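Side-chain contacts in DNA primase (Aquifex aeolicus, PDB 2AU3), which synthesises short RNA primers on single-stranded DNA for DNA polymerase to extend during replication: residues I248-Y253 against L257-E262; E331-K334 against E340-R343; E236-I241 against S284-K289; I191-P196 against P214-S219; V321-P324 against D328-E331. All blocks are in the same frame, centred on the assembly; numbering follows the deposited sequence.

Contact 1: residues I248-Y253 against L257-E262; sequences ILVEGY and LRLFSE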
# COMPACT_ATOMS: atom_id res chain seq x y z
N ILE A 248 10.56 1.36 -6.67
CA ILE A 248 11.47 0.63 -5.79
C ILE A 248 10.62 -0.45 -5.10
O ILE A 248 9.57 -0.14 -4.60
CB ILE A 248 12.12 1.59 -4.74
CG1 ILE A 248 12.99 2.65 -5.44
CG2 ILE A 248 12.93 0.75 -3.67
CD1 ILE A 248 13.23 3.98 -4.61
N LEU A 249 11.06 -1.72 -5.17
CA LEU A 249 10.39 -2.80 -4.48
C LEU A 249 11.14 -3.17 -3.22
O LEU A 249 12.33 -3.49 -3.26
CB LEU A 249 10.22 -4.04 -5.42
CG LEU A 249 9.61 -5.33 -4.85
CD1 LEU A 249 8.09 -5.21 -4.61
CD2 LEU A 249 9.96 -6.55 -5.77
N VAL A 250 10.47 -3.05 -2.08
CA VAL A 250 11.04 -3.44 -0.79
C VAL A 250 10.25 -4.63 -0.28
O VAL A 250 9.21 -4.96 -0.86
CB VAL A 250 11.03 -2.26 0.25
CG1 VAL A 250 11.90 -1.09 -0.22
CG2 VAL A 250 9.60 -1.78 0.55
N GLU A 251 10.72 -5.28 0.80
CA GLU A 251 10.14 -6.57 1.20
C GLU A 251 8.81 -6.49 1.90
O GLU A 251 7.97 -7.38 1.74
CB GLU A 251 11.11 -7.37 2.08
CG GLU A 251 12.47 -7.62 1.45
CD GLU A 251 13.27 -8.72 2.14
OE1 GLU A 251 12.88 -9.90 2.03
OE2 GLU A 251 14.32 -8.39 2.76
N GLY A 252 8.63 -5.49 2.75
CA GLY A 252 7.44 -5.43 3.59
C GLY A 252 7.01 -4.01 3.93
O GLY A 252 7.66 -3.04 3.51
N TYR A 253 5.93 -3.89 4.71
CA TYR A 253 5.29 -2.60 4.98
C TYR A 253 6.21 -1.64 5.75
O TYR A 253 6.18 -0.43 5.52
CB TYR A 253 3.99 -2.81 5.78
CG TYR A 253 4.23 -3.15 7.22
CD1 TYR A 253 4.29 -2.15 8.20
CD2 TYR A 253 4.45 -4.47 7.62
CE1 TYR A 253 4.56 -2.46 9.51
CE2 TYR A 253 4.71 -4.79 8.95
CZ TYR A 253 4.76 -3.77 9.89
OH TYR A 253 5.02 -4.06 11.20
N LEU A 257 7.20 2.09 4.76
CA LEU A 257 6.82 3.23 5.57
C LEU A 257 8.03 4.07 5.93
O LEU A 257 7.93 5.30 5.97
CB LEU A 257 6.11 2.76 6.83
CG LEU A 257 4.76 2.11 6.53
CD1 LEU A 257 4.15 1.61 7.81
CD2 LEU A 257 3.88 3.15 5.86
N ARG A 258 9.17 3.40 6.14
CA ARG A 258 10.43 4.07 6.42
C ARG A 258 10.94 4.86 5.23
O ARG A 258 11.34 6.00 5.40
CB ARG A 258 11.50 3.05 6.82
CG ARG A 258 11.38 2.58 8.26
CD ARG A 258 11.70 3.67 9.28
NE ARG A 258 13.14 3.86 9.37
CZ ARG A 258 13.76 5.02 9.20
NH1 ARG A 258 13.10 6.13 8.95
NH2 ARG A 258 15.07 5.07 9.29
N LEU A 259 10.97 4.25 4.05
CA LEU A 259 11.42 4.99 2.85
C LEU A 259 10.52 6.21 2.58
O LEU A 259 11.01 7.33 2.34
CB LEU A 259 11.49 4.04 1.63
CG LEU A 259 12.87 3.47 1.26
CD1 LEU A 259 13.41 2.55 2.35
CD2 LEU A 259 12.76 2.71 -0.08
N PHE A 260 9.21 6.01 2.71
CA PHE A 260 8.24 7.13 2.57
C PHE A 260 8.49 8.21 3.65
O PHE A 260 8.37 9.40 3.36
CB PHE A 260 6.81 6.63 2.73
CG PHE A 260 5.98 6.78 1.52
CD1 PHE A 260 5.93 5.76 0.59
CD2 PHE A 260 5.26 7.94 1.30
CE1 PHE A 260 5.16 5.92 -0.55
CE2 PHE A 260 4.49 8.09 0.17
CZ PHE A 260 4.44 7.06 -0.75
N SER A 261 8.81 7.80 4.86
CA SER A 261 9.21 8.73 5.93
C SER A 261 10.41 9.57 5.53
O SER A 261 10.58 10.69 6.01
CB SER A 261 9.49 7.98 7.24
OG SER A 261 8.30 7.39 7.75
N GLU A 262 11.24 9.04 4.65
CA GLU A 262 12.45 9.75 4.26
C GLU A 262 12.28 10.43 2.91
O GLU A 262 13.25 10.88 2.31
CB GLU A 262 13.63 8.76 4.23
CG GLU A 262 13.91 8.05 5.56
CD GLU A 262 14.37 8.97 6.68
OE1 GLU A 262 14.78 10.10 6.39
OE2 GLU A 262 14.29 8.56 7.88
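V250 carries CG1 anti to its carbonyl carbon (chi1 -63°), and I248 carries CG2 anti to its backbone N. Both methyls are thereby brought to one branch of L259. V250 CG1 lies 3.9 Å from L259 CD2, and I248 CG2 lies 4.1 Å from that same L259 CD2. The V250 and L259 side chains run past each other in opposite directions.

Further along, Y253 has CG between its backbone N and carbonyl carbon (chi1 75°). L257 CD1 reaches the edge of the ring, close to its plane, 3.8 Å from Y253 CD1. The backbones join as well, because L257 N donates to Y253 O at 2.8 Å in the first turn of the helix. G252 is the N-cap.

On the next turn L257 O is gripped twice by S261. S261 OG donates to L257 O at 2.8 Å and S261 N donates to it at 2.9 Å, from opposite faces of the carbonyl plane. R258 NH1 makes a salt bridge to E262 OE2 at 2.9 Å, using the anti lone pair of that oxygen.

The arrangement is the first half of a beta-alpha-beta unit of the Toprim domain. E251, predicted to bind the catalytic magnesium, lies in the link between strand 247-249 and helix 253-261. Strand 267-270 completes the unit, and its V267 touches V250 and L259. I345 of helix 338-347 touches I248, and L341 of the same helix touches L259, while R258 forms a salt bridge with D330 of helix 329-336.

Contact 2: residues E331-K334 against E340-R343; sequences EFIK and ELRR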
# COMPACT_ATOMS: atom_id res chain seq x y z
N GLU A 331 18.20 0.37 8.88
CA GLU A 331 19.53 0.53 9.48
C GLU A 331 20.48 1.27 8.56
O GLU A 331 21.30 2.08 9.01
CB GLU A 331 20.12 -0.84 9.85
CG GLU A 331 19.36 -1.56 10.98
CD GLU A 331 19.53 -0.91 12.35
OE1 GLU A 331 20.20 0.16 12.46
OE2 GLU A 331 18.97 -1.45 13.34
N PHE A 332 20.39 0.98 7.25
CA PHE A 332 21.17 1.74 6.27
C PHE A 332 20.86 3.24 6.35
O PHE A 332 21.76 4.08 6.43
CB PHE A 332 20.98 1.22 4.84
CG PHE A 332 21.95 1.84 3.86
CD1 PHE A 332 23.15 1.22 3.55
CD2 PHE A 332 21.70 3.09 3.32
CE1 PHE A 332 24.05 1.80 2.67
CE2 PHE A 332 22.58 3.68 2.46
CZ PHE A 332 23.76 3.04 2.12
N ILE A 333 19.57 3.58 6.33
CA ILE A 333 19.16 4.99 6.44
C ILE A 333 19.62 5.60 7.74
O ILE A 333 20.12 6.74 7.75
CB ILE A 333 17.63 5.14 6.33
CG1 ILE A 333 17.17 4.90 4.89
CG2 ILE A 333 17.19 6.57 6.79
CD1 ILE A 333 15.63 4.57 4.80
N LYS A 334 19.48 4.86 8.86
CA LYS A 334 19.91 5.44 10.14
C LYS A 334 21.40 5.79 10.17
O LYS A 334 21.77 6.83 10.71
CB LYS A 334 19.53 4.56 11.33
CG LYS A 334 18.03 4.71 11.73
CD LYS A 334 17.66 4.02 13.05
CE LYS A 334 18.07 2.57 13.09
NZ LYS A 334 17.14 1.71 12.30
N GLU A 340 22.16 9.10 0.91
CA GLU A 340 23.02 8.00 0.51
C GLU A 340 22.23 6.80 -0.00
O GLU A 340 22.67 6.14 -0.91
CB GLU A 340 23.95 7.57 1.65
CG GLU A 340 25.16 6.75 1.19
CD GLU A 340 25.87 7.33 -0.03
OE1 GLU A 340 26.00 8.56 -0.14
OE2 GLU A 340 26.28 6.55 -0.90
N LEU A 341 21.05 6.52 0.58
CA LEU A 341 20.25 5.42 0.04
C LEU A 341 19.78 5.73 -1.39
O LEU A 341 19.82 4.88 -2.26
CB LEU A 341 19.06 5.09 0.95
CG LEU A 341 18.15 3.99 0.44
CD1 LEU A 341 18.95 2.68 0.23
CD2 LEU A 341 16.90 3.75 1.36
N ARG A 342 19.36 6.97 -1.62
CA ARG A 342 18.99 7.42 -2.97
C ARG A 342 20.16 7.23 -3.93
O ARG A 342 19.99 6.69 -5.05
CB ARG A 342 18.58 8.89 -2.95
CG ARG A 342 17.14 9.17 -2.63
CD ARG A 342 16.65 10.56 -3.07
NE ARG A 342 15.58 11.03 -2.20
CZ ARG A 342 14.86 12.14 -2.39
NH1 ARG A 342 15.07 12.92 -3.45
NH2 ARG A 342 13.92 12.46 -1.51
N ARG A 343 21.35 7.62 -3.48
CA ARG A 343 22.53 7.42 -4.30
C ARG A 343 22.85 5.93 -4.56
O ARG A 343 23.20 5.56 -5.69
CB ARG A 343 23.73 8.18 -3.71
CG ARG A 343 23.47 9.72 -3.58
CD ARG A 343 23.33 10.46 -4.92
NE ARG A 343 24.38 10.07 -5.87
CZ ARG A 343 25.59 10.62 -5.94
NH1 ARG A 343 25.93 11.60 -5.11
NH2 ARG A 343 26.47 10.17 -6.83
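L341 N is the polar atom that comes nearest to the F332 ring, but the approach is simple packing: it lies 3.7 Å from F332 CE2, at the ring edge. No hydrogen bond passes between the two segments. The contact is made by carbon surfaces and is largely buried.

F332 reaches across because its CG stands anti to the backbone N (chi1 -170°). The ring then meets the second helix edge-on. The backbone carbon E340 C lies near the ring plane, and L341 CB lies 4.1 Å from F332 CD2. At the end of the ring, F332 CZ is 4.1 Å from E340 CG. The ring edge thus meets a methylene of the glutamate; the bend about CB-CG (chi2 46°) sets the direction of the carboxylate beyond it.

I333 packs on the CD2 branch of L341. Its CG1 is 3.7 Å from L341 CD2, and its CD1 is 3.8 Å from that same L341 CD2. The two branches of L341 thus divide the work: CD2 packs on I333, while CD1 faces F332 CD2.

Beyond the pair, L259 of helix 253-261 touches both I333 and L341. The F332 ring also meets that of F336, with planes at about 45°. The arrangement is a compact pairing of two short consecutive helices, 329-336 and 338-347, with an apolar seam between them. They pack against the Toprim core through helix 253-261.

Contact 3: residues E236-I241 against S284-K289; sequences EAKEYI and SKFTKK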
# COMPACT_ATOMS: atom_id res chain seq x y z
N GLU A 236 -0.59 4.99 -2.85
CA GLU A 236 0.22 6.12 -2.44
C GLU A 236 1.43 6.40 -3.36
O GLU A 236 1.88 7.54 -3.46
CB GLU A 236 0.70 5.88 -1.01
CG GLU A 236 -0.43 5.89 0.01
CD GLU A 236 -1.12 4.53 0.15
OE1 GLU A 236 -0.74 3.57 -0.56
OE2 GLU A 236 -2.05 4.42 0.99
N ALA A 237 1.93 5.36 -4.02
CA ALA A 237 3.18 5.45 -4.79
C ALA A 237 2.98 5.81 -6.27
O ALA A 237 3.91 6.29 -6.90
CB ALA A 237 3.95 4.12 -4.69
N LYS A 238 1.79 5.56 -6.81
CA LYS A 238 1.68 5.42 -8.28
C LYS A 238 2.00 6.73 -9.02
O LYS A 238 2.56 6.71 -10.09
CB LYS A 238 0.30 4.86 -8.69
CG LYS A 238 -0.88 5.69 -8.24
CD LYS A 238 -2.20 4.98 -8.45
CE LYS A 238 -3.36 5.83 -7.89
NZ LYS A 238 -4.70 5.23 -8.20
N GLU A 239 1.68 7.87 -8.41
CA GLU A 239 2.01 9.15 -9.04
C GLU A 239 3.53 9.40 -9.03
O GLU A 239 4.09 9.90 -9.99
CB GLU A 239 1.21 10.30 -8.40
CG GLU A 239 1.73 10.74 -7.02
CD GLU A 239 0.75 11.66 -6.30
OE1 GLU A 239 -0.15 12.21 -6.98
OE2 GLU A 239 0.85 11.84 -5.07
N TYR A 240 4.21 8.99 -7.97
CA TYR A 240 5.68 9.10 -7.92
C TYR A 240 6.38 8.14 -8.88
O TYR A 240 7.35 8.51 -9.57
CB TYR A 240 6.17 8.92 -6.48
CG TYR A 240 5.50 9.91 -5.54
CD1 TYR A 240 5.88 11.26 -5.55
CD2 TYR A 240 4.42 9.53 -4.74
CE1 TYR A 240 5.24 12.19 -4.72
CE2 TYR A 240 3.79 10.44 -3.88
CZ TYR A 240 4.21 11.77 -3.87
OH TYR A 240 3.58 12.69 -3.08
N ILE A 241 5.89 6.90 -8.93
CA ILE A 241 6.40 5.90 -9.87
C ILE A 241 6.32 6.40 -11.34
O ILE A 241 7.29 6.27 -12.12
CB ILE A 241 5.62 4.58 -9.71
CG1 ILE A 241 5.92 3.91 -8.34
CG2 ILE A 241 5.87 3.68 -10.87
CD1 ILE A 241 4.97 2.70 -8.07
N SER A 284 3.92 -4.02 -13.39
CA SER A 284 4.30 -3.73 -14.78
C SER A 284 3.33 -2.79 -15.51
O SER A 284 3.70 -2.12 -16.46
CB SER A 284 4.48 -4.99 -15.59
OG SER A 284 3.23 -5.62 -15.82
N LYS A 285 2.09 -2.75 -15.04
CA LYS A 285 1.12 -1.78 -15.57
C LYS A 285 1.48 -0.33 -15.19
O LYS A 285 0.93 0.62 -15.78
CB LYS A 285 -0.31 -2.10 -15.08
CG LYS A 285 -0.79 -3.52 -15.37
CD LYS A 285 -2.29 -3.63 -14.98
CE LYS A 285 -2.80 -5.07 -14.94
NZ LYS A 285 -3.83 -5.31 -13.82
N PHE A 286 2.38 -0.13 -14.22
CA PHE A 286 2.72 1.25 -13.78
C PHE A 286 4.11 1.66 -14.16
O PHE A 286 4.42 2.85 -14.21
CB PHE A 286 2.53 1.43 -12.28
CG PHE A 286 1.11 1.26 -11.85
CD1 PHE A 286 0.28 2.37 -11.70
CD2 PHE A 286 0.57 -0.02 -11.68
CE1 PHE A 286 -1.07 2.22 -11.35
CE2 PHE A 286 -0.76 -0.17 -11.34
CZ PHE A 286 -1.58 0.95 -11.17
N THR A 287 4.95 0.67 -14.41
CA THR A 287 6.34 0.95 -14.72
C THR A 287 7.03 -0.22 -15.41
O THR A 287 6.62 -1.37 -15.26
CB THR A 287 7.09 1.32 -13.42
OG1 THR A 287 8.39 1.81 -13.76
CG2 THR A 287 7.35 0.05 -12.54
N LYS A 288 8.09 0.09 -16.15
CA LYS A 288 8.88 -0.96 -16.77
C LYS A 288 10.31 -0.99 -16.22
O LYS A 288 11.17 -1.65 -16.79
CB LYS A 288 8.89 -0.81 -18.32
CG LYS A 288 7.51 -0.84 -18.96
CD LYS A 288 6.69 -2.09 -18.62
CE LYS A 288 5.28 -1.98 -19.24
NZ LYS A 288 4.51 -3.27 -19.17
N LYS A 289 10.54 -0.29 -15.10
CA LYS A 289 11.83 -0.33 -14.40
C LYS A 289 11.60 -0.48 -12.89
O LYS A 289 10.88 0.31 -12.27
CB LYS A 289 12.64 0.95 -14.62
CG LYS A 289 13.35 1.08 -15.93
CD LYS A 289 14.33 2.28 -15.86
CE LYS A 289 14.59 2.88 -17.26
NZ LYS A 289 15.93 3.60 -17.34
O HOH W 1 7.29 4.53 -14.29
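Segment 236-241 is helical but kinked, since N of E239 and N of Y240 lack the bond to the turn before. The regular pattern is back at I241, whose N donates to A237 O. Segment 284-289 has no regular form over most of its length. T287 is extended (phi -161°, psi 156°), and F286 before it is not, so the chain swings round to begin the next strand. The closest CA pairs are I241 with T287, at 6.9 Å, and K238 with F286, at 7.0 Å.

The F286 ring meets the aliphatic part of K238 obliquely. K238 CB is 3.9 Å from F286 CD1. K238 then runs extended beyond CG and leads its charged end away to P196, where NZ donates to the backbone O.

I241 fills the other half of the contact. Its CG2, anti to the backbone N (chi1 -68° for CG1), lies 3.7 Å from T287 CB and 3.7 Å from F286 O. The I241 and T287 side chains cross at about a right angle.

A water closes the polar side. It donates to I241 O at 2.8 Å and, weakly, to F286 O at 3.3 Å. It also bonds T287 OG1 at 3.0 Å.

A247 lies against both I241 and T287, and K289 pairs with it through the backbone. The contact flanks the mixed sheet of the Toprim fold, beside its parallel strands 247-249 and 289-293. It joins the helix that precedes the first of these strands to the loop that enters the second.

Contact 4: residues I191-P196 against P214-S219; sequences IPIKDP and PKYINS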
# COMPACT_ATOMS: atom_id res chain seq x y z
N ILE A 191 -2.05 -1.75 9.92
CA ILE A 191 -1.63 -1.11 8.69
C ILE A 191 -2.67 -1.44 7.62
O ILE A 191 -2.74 -2.58 7.14
CB ILE A 191 -0.21 -1.61 8.25
CG1 ILE A 191 0.79 -1.50 9.41
CG2 ILE A 191 0.30 -0.83 7.06
CD1 ILE A 191 1.07 -2.85 10.12
N PRO A 192 -3.52 -0.47 7.30
CA PRO A 192 -4.57 -0.70 6.31
C PRO A 192 -3.98 -1.06 4.97
O PRO A 192 -2.96 -0.49 4.56
CB PRO A 192 -5.25 0.67 6.23
CG PRO A 192 -5.06 1.21 7.63
CD PRO A 192 -3.60 0.88 7.87
N ILE A 193 -4.63 -2.00 4.30
CA ILE A 193 -4.23 -2.44 2.98
C ILE A 193 -5.26 -1.89 2.01
O ILE A 193 -6.47 -2.14 2.18
CB ILE A 193 -4.20 -3.97 2.91
CG1 ILE A 193 -3.15 -4.51 3.91
CG2 ILE A 193 -3.94 -4.42 1.48
CD1 ILE A 193 -3.03 -6.04 3.95
N LYS A 194 -4.79 -1.10 1.04
CA LYS A 194 -5.65 -0.46 0.05
C LYS A 194 -5.45 -1.06 -1.32
O LYS A 194 -4.33 -1.42 -1.68
CB LYS A 194 -5.37 1.05 -0.04
CG LYS A 194 -5.67 1.78 1.28
CD LYS A 194 -5.37 3.26 1.25
CE LYS A 194 -5.58 3.87 2.65
NZ LYS A 194 -5.75 5.35 2.59
N ASP A 195 -6.52 -1.13 -2.12
CA ASP A 195 -6.35 -1.51 -3.51
C ASP A 195 -5.68 -0.37 -4.29
O ASP A 195 -5.54 0.71 -3.74
CB ASP A 195 -7.68 -1.98 -4.13
CG ASP A 195 -8.71 -0.89 -4.23
OD1 ASP A 195 -8.40 0.33 -4.13
OD2 ASP A 195 -9.92 -1.18 -4.43
N PRO A 196 -5.29 -0.59 -5.55
CA PRO A 196 -4.60 0.47 -6.31
C PRO A 196 -5.38 1.79 -6.43
O PRO A 196 -4.76 2.81 -6.74
CB PRO A 196 -4.39 -0.17 -7.69
CG PRO A 196 -4.31 -1.62 -7.38
CD PRO A 196 -5.39 -1.83 -6.33
N PRO A 214 1.94 -15.02 15.44
CA PRO A 214 2.88 -14.43 14.50
C PRO A 214 3.04 -12.94 14.75
O PRO A 214 2.11 -12.28 15.23
CB PRO A 214 2.24 -14.68 13.13
CG PRO A 214 1.40 -15.88 13.35
CD PRO A 214 0.83 -15.71 14.74
N LYS A 215 4.22 -12.43 14.43
CA LYS A 215 4.51 -11.02 14.64
C LYS A 215 3.64 -10.18 13.70
O LYS A 215 3.27 -9.06 14.05
CB LYS A 215 6.00 -10.72 14.40
CG LYS A 215 6.91 -10.90 15.64
CD LYS A 215 8.37 -10.78 15.22
CE LYS A 215 9.31 -11.72 15.99
NZ LYS A 215 10.59 -11.94 15.21
N TYR A 216 3.35 -10.73 12.52
CA TYR A 216 2.54 -10.04 11.51
C TYR A 216 1.42 -10.93 10.98
O TYR A 216 1.66 -12.10 10.61
CB TYR A 216 3.42 -9.55 10.36
CG TYR A 216 2.67 -8.82 9.27
CD1 TYR A 216 2.31 -7.48 9.41
CD2 TYR A 216 2.31 -9.48 8.08
CE1 TYR A 216 1.61 -6.81 8.40
CE2 TYR A 216 1.61 -8.81 7.07
CZ TYR A 216 1.27 -7.48 7.24
OH TYR A 216 0.58 -6.83 6.24
N ILE A 217 0.21 -10.40 10.92
CA ILE A 217 -0.89 -11.10 10.25
C ILE A 217 -1.62 -10.19 9.27
O ILE A 217 -1.58 -8.95 9.40
CB ILE A 217 -1.87 -11.74 11.26
CG1 ILE A 217 -2.53 -10.65 12.11
CG2 ILE A 217 -1.15 -12.80 12.14
CD1 ILE A 217 -3.56 -11.19 13.06
N ASN A 218 -2.26 -10.80 8.28
CA ASN A 218 -3.09 -10.08 7.31
C ASN A 218 -4.51 -10.56 7.45
O ASN A 218 -4.75 -11.64 7.99
CB ASN A 218 -2.69 -10.44 5.89
CG ASN A 218 -1.39 -9.87 5.50
OD1 ASN A 218 -1.17 -8.66 5.61
ND2 ASN A 218 -0.50 -10.72 5.00
N SER A 219 -5.43 -9.77 6.93
CA SER A 219 -6.77 -10.25 6.67
C SER A 219 -6.69 -11.58 5.87
O SER A 219 -5.83 -11.75 5.02
CB SER A 219 -7.53 -9.18 5.88
OG SER A 219 -7.62 -7.99 6.65
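The Y216 ring has I191 CD1 at its edge, near the ring plane, 4.4 Å from Y216 CE1. The ring of Y253, from the neighbouring Toprim part of the chain, also contacts Y216, with the two planes only about 20° apart.

Y216 sends its ring out because CG stands anti to the backbone N (chi1 -180°). Its CB does not aim at the other strand, yet the ring end comes nearer to it. There I193 CD1 approaches the phenol oxygen, 4.3 Å from Y216 OH. The same methyl touches the end of the N218 side chain, and these two side chains cross at about a right angle. I193 CD1 gets there by an extended chain. The two isoleucines thus meet different parts: I191 the ring edge, I193 the phenol oxygen and the end of N218.

The contact is a light one. The two strands are not neighbours: the segment axes stay 9.8 Å apart at closest and their directions differ by 36°. Strand 200-207 lies between them and pairs with both, for example I191 with G204 and I217 with G205. F225 and L271 also pack on I193.

The arrangement is a second-neighbour contact of an antiparallel sheet, made by side chains that reach over the middle strand. The sheet belongs to the N-terminal part of the primase catalytic core, and Y216 links its edge strand to the Toprim domain.

Contact 5: residues V321-P324 against D328-E331; sequences VYLP and DPDE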
# COMPACT_ATOMS: atom_id res chain seq x y z
N VAL A 321 19.46 -3.82 -5.94
CA VAL A 321 20.20 -2.86 -5.14
C VAL A 321 20.69 -3.67 -3.98
O VAL A 321 19.89 -4.28 -3.27
CB VAL A 321 19.30 -1.71 -4.64
CG1 VAL A 321 20.12 -0.66 -3.84
CG2 VAL A 321 18.57 -1.04 -5.84
N TYR A 322 22.01 -3.70 -3.83
CA TYR A 322 22.68 -4.47 -2.80
C TYR A 322 23.05 -3.59 -1.63
O TYR A 322 23.98 -2.78 -1.71
CB TYR A 322 23.96 -5.09 -3.37
CG TYR A 322 23.67 -6.01 -4.53
CD1 TYR A 322 23.01 -7.22 -4.33
CD2 TYR A 322 23.98 -5.64 -5.84
CE1 TYR A 322 22.71 -8.09 -5.42
CE2 TYR A 322 23.68 -6.49 -6.92
CZ TYR A 322 23.05 -7.70 -6.70
OH TYR A 322 22.74 -8.52 -7.78
N LEU A 323 22.30 -3.74 -0.55
CA LEU A 323 22.71 -3.23 0.75
C LEU A 323 23.91 -4.00 1.29
O LEU A 323 24.04 -5.22 1.05
CB LEU A 323 21.55 -3.37 1.73
CG LEU A 323 20.37 -2.44 1.47
CD1 LEU A 323 19.22 -2.84 2.37
CD2 LEU A 323 20.78 -1.01 1.71
N PRO A 324 24.78 -3.32 2.03
CA PRO A 324 25.93 -4.00 2.65
C PRO A 324 25.47 -5.03 3.69
O PRO A 324 24.39 -4.90 4.28
CB PRO A 324 26.71 -2.86 3.30
CG PRO A 324 25.75 -1.77 3.46
CD PRO A 324 24.76 -1.87 2.34
N ASP A 328 19.34 -3.73 6.81
CA ASP A 328 18.07 -3.61 6.10
C ASP A 328 17.93 -2.12 5.74
O ASP A 328 18.78 -1.32 6.13
CB ASP A 328 16.89 -4.14 6.93
CG ASP A 328 16.62 -3.34 8.18
OD1 ASP A 328 17.49 -2.51 8.54
OD2 ASP A 328 15.57 -3.48 8.86
N PRO A 329 16.95 -1.74 4.91
CA PRO A 329 16.78 -0.32 4.58
C PRO A 329 16.79 0.62 5.80
O PRO A 329 17.42 1.66 5.74
CB PRO A 329 15.43 -0.29 3.86
CG PRO A 329 15.37 -1.62 3.19
CD PRO A 329 16.05 -2.60 4.13
N ASP A 330 16.09 0.25 6.88
CA ASP A 330 15.98 1.06 8.08
C ASP A 330 17.37 1.40 8.68
O ASP A 330 17.68 2.56 8.91
CB ASP A 330 15.14 0.29 9.10
CG ASP A 330 15.14 0.90 10.44
OD1 ASP A 330 15.00 2.16 10.55
OD2 ASP A 330 15.28 0.20 11.46
N GLU A 331 18.20 0.37 8.88
CA GLU A 331 19.53 0.53 9.48
C GLU A 331 20.48 1.27 8.56
O GLU A 331 21.30 2.08 9.01
CB GLU A 331 20.12 -0.84 9.85
CG GLU A 331 19.36 -1.56 10.98
CD GLU A 331 19.53 -0.91 12.35
OE1 GLU A 331 20.20 0.16 12.46
OE2 GLU A 331 18.97 -1.45 13.34
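L323 CD1 makes the whole contact from its side. It lies 3.6 Å from P329 CD and 3.6 Å from P329 N. Just before the proline, the backbone carbon D328 C is 3.7 Å from L323 CD1. The leucine tip thus presses on the D328-P329 peptide link and the adjoining ring carbon. The L323 and P329 side chains cross at about a right angle.

The leucine is posed for this by its torsions. CG lies beside the backbone N (chi1 -70°), and the chain runs on extended to CD1 (chi2 171°). No hydrogen bond joins the two segments.

The proline is placed in turn by the start of the helix. P329 is its first residue and D328 is the N-cap. D328 folds back to accept from E331 N, with OD1 to N at 3.0 Å and an N-H...O angle of 165°. The N-H comes to the syn side of OD1 and stands out of the carboxylate plane. This bond fixes the D328 side chain against the first turn and satisfies a backbone N-H that has no earlier helical acceptor.

Outside this shell, L293 of strand 289-293 touches both L323 and P329. L344 of helix 338-347 touches L323, and L259 of helix 253-261 touches P329.

The contact lies at the N-capped start of helix 329-336, in the Toprim-like fold. The D328 side chain comes within about 3 Å of that of D295, which is predicted to bind both magnesium ions. The start of the helix therefore lies beside the predicted metal site.

How the contacts relate
Contact 4 comes first along the chain. It closes a loop of 17 residues that holds strand 200-207, within the N-terminal part of the catalytic core. Contact 3 follows and spans the longest stretch, from helix 234-244 to the loop before strand 289-293. Contact 1 lies within that span and closes a three-residue strand-to-helix turn. Contact 5 closes the short turn into helix 329-336. Contact 2 starts on the same helix, so they share E331, and it closes the five residues joining helices 329-336 and 338-347. No two contacts cross. Contact 1 is the hub and touches all the others. Contact 4 reaches it through Y253, and contacts 2 and 5 through helix 253-261.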